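Local coordinates for reticulocyte binding protein (Streptococcus agalactiae COH1, PDB 3FAW) that probably hydrolyses the alpha-1,6 branch linkages of pullulan and related alpha-glucans as a cell-wall-anchored pullulanase of group B Streptococcus, at residues A[465-470]-A[511-516]. Numbering follows the deposited sequence.
Sequences AAIELA and DTVGVF. With CA (calcium ion), chain E.
Glu468 of helix 464-477 and Thr512 of segment 511-516 mark the closest backbone approach, their CA atoms 7.4 Å apart, so side chains alone bridge the gap. Ile467 meets Val513 through branch methyls, CG2 to CG2 at 3.9 Å, the two side chains lying roughly perpendicular. With Ile467 CG1 beside the backbone N (chi1 -52°), CG2 falls anti to that N and faces the strand, while CG1 runs off from it. Branched aliphatic residues suit this buried place, where Val513 also touches Met483 and Ile467 touches Phe456. The pair belongs to the TIM barrel of the alpha-amylase family: the helix follows strand 453-456 and packs outside the parallel barrel, in which 513-516 is the sixth strand. Nearer solvent, the Glu468 chain bends at chi2 (-75°) and brings OE1 within 3.8 Å of Thr512 CG2. Its other oxygen, OE2, is hydrogen-bonded to Thr510 OG1, which also bonds Thr512 OG1; Thr512 thus turns its CG2 methyl to the glutamate and its hydroxyl to Thr510. The side chain of Asp511 sets out away from the helix, and its carboxylate, a hard anionic donor suited to calcium, gives OD1 to a calcium ion at 2.3 Å, a site shared with Met507, Thr510, Asp561 and Asp565.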
loop_
_atom_site.group_PDB
_atom_site.type_symbol
_atom_site.label_atom_id
_atom_site.label_comp_id
_atom_site.label_asym_id
_atom_site.label_seq_id
_atom_site.Cartn_x
_atom_site.Cartn_y
_atom_site.Cartn_z
ATOM N N ALA A 465 -15.270 4.071 -6.953
ATOM C CA ALA A 465 -16.399 3.193 -6.619
ATOM C C ALA A 465 -15.986 1.873 -5.955
ATOM O O ALA A 465 -16.636 1.422 -5.003
ATOM C CB ALA A 465 -17.240 2.917 -7.868
ATOM N N ALA A 466 -14.917 1.255 -6.456
ATOM C CA ALA A 466 -14.418 -0.006 -5.889
ATOM C C ALA A 466 -13.852 0.179 -4.475
ATOM O O ALA A 466 -14.081 -0.650 -3.591
ATOM C CB ALA A 466 -13.362 -0.626 -6.809
ATOM N N ILE A 467 -13.126 1.271 -4.262
ATOM C CA ILE A 467 -12.527 1.553 -2.954
ATOM C C ILE A 467 -13.600 1.995 -1.952
ATOM O O ILE A 467 -13.536 1.635 -0.769
ATOM C CB ILE A 467 -11.402 2.616 -3.044
ATOM C CG1 ILE A 467 -10.367 2.234 -4.112
ATOM C CG2 ILE A 467 -10.709 2.775 -1.695
ATOM C CD1 ILE A 467 -9.715 0.867 -3.902
ATOM N N GLU A 468 -14.579 2.769 -2.428
ATOM C CA GLU A 468 -15.764 3.112 -1.630
ATOM C C GLU A 468 -16.448 1.854 -1.112
ATOM O O GLU A 468 -16.748 1.744 0.077
ATOM C CB GLU A 468 -16.780 3.910 -2.461
ATOM C CG GLU A 468 -16.651 5.426 -2.368
ATOM C CD GLU A 468 -17.167 6.006 -1.051
ATOM O OE1 GLU A 468 -17.530 5.228 -0.142
ATOM O OE2 GLU A 468 -17.205 7.249 -0.928
ATOM N N LEU A 469 -16.702 0.916 -2.020
ATOM C CA LEU A 469 -17.373 -0.337 -1.677
ATOM C C LEU A 469 -16.539 -1.161 -0.697
ATOM O O LEU A 469 -17.075 -1.711 0.263
ATOM C CB LEU A 469 -17.665 -1.158 -2.938
ATOM C CG LEU A 469 -18.491 -2.438 -2.774
ATOM C CD1 LEU A 469 -19.880 -2.112 -2.229
ATOM C CD2 LEU A 469 -18.599 -3.181 -4.097
ATOM N N ALA A 470 -15.236 -1.248 -0.947
ATOM C CA ALA A 470 -14.324 -1.952 -0.044
ATOM C C ALA A 470 -14.385 -1.368 1.371
ATOM O O ALA A 470 -14.364 -2.109 2.354
ATOM C CB ALA A 470 -12.894 -1.907 -0.578
ATOM N N ASP A 511 -15.474 11.274 2.777
ATOM C CA ASP A 511 -14.787 11.256 4.071
ATOM C C ASP A 511 -14.630 9.800 4.531
ATOM O O ASP A 511 -15.090 9.423 5.611
ATOM C CB ASP A 511 -15.554 12.060 5.135
ATOM C CG ASP A 511 -15.491 13.573 4.918
ATOM O OD1 ASP A 511 -14.663 14.065 4.118
ATOM O OD2 ASP A 511 -16.279 14.283 5.579
ATOM N N THR A 512 -13.981 8.991 3.697
ATOM C CA THR A 512 -13.778 7.567 3.976
ATOM C C THR A 512 -12.285 7.240 4.084
ATOM O O THR A 512 -11.774 6.992 5.175
ATOM C CB THR A 512 -14.432 6.692 2.886
ATOM O OG1 THR A 512 -13.914 7.045 1.595
ATOM C CG2 THR A 512 -15.946 6.880 2.886
ATOM N N VAL A 513 -11.587 7.266 2.952
ATOM C CA VAL A 513 -10.172 6.906 2.900
ATOM C C VAL A 513 -9.307 8.168 2.848
ATOM O O VAL A 513 -9.607 9.093 2.091
ATOM C CB VAL A 513 -9.879 6.027 1.667
ATOM C CG1 VAL A 513 -8.414 5.651 1.613
ATOM C CG2 VAL A 513 -10.758 4.777 1.683
ATOM N N GLY A 514 -8.247 8.199 3.660
ATOM C CA GLY A 514 -7.284 9.313 3.672
ATOM C C GLY A 514 -6.096 9.065 2.751
ATOM O O GLY A 514 -5.730 7.920 2.501
ATOM N N VAL A 515 -5.493 10.134 2.237
ATOM C CA VAL A 515 -4.357 10.004 1.320
ATOM C C VAL A 515 -3.099 10.687 1.853
ATOM O O VAL A 515 -3.171 11.681 2.584
ATOM C CB VAL A 515 -4.669 10.578 -0.083
ATOM C CG1 VAL A 515 -5.835 9.822 -0.725
ATOM C CG2 VAL A 515 -4.944 12.076 -0.004
ATOM N N PHE A 516 -1.946 10.148 1.462
ATOM C CA PHE A 516 -0.654 10.718 1.837
ATOM C C PHE A 516 -0.495 12.136 1.308
ATOM O O PHE A 516 -0.828 12.414 0.158
ATOM C CB PHE A 516 0.495 9.833 1.338
ATOM C CG PHE A 516 0.690 8.596 2.158
ATOM C CD1 PHE A 516 1.488 8.623 3.293
ATOM C CD2 PHE A 516 0.047 7.411 1.819
ATOM C CE1 PHE A 516 1.663 7.485 4.066
ATOM C CE2 PHE A 516 0.211 6.269 2.589
ATOM C CZ PHE A 516 1.019 6.307 3.714
HETATM CA CA CA E . -13.256 14.756 2.391
HETATM O O HOH W 1 -15.477 15.085 1.524
#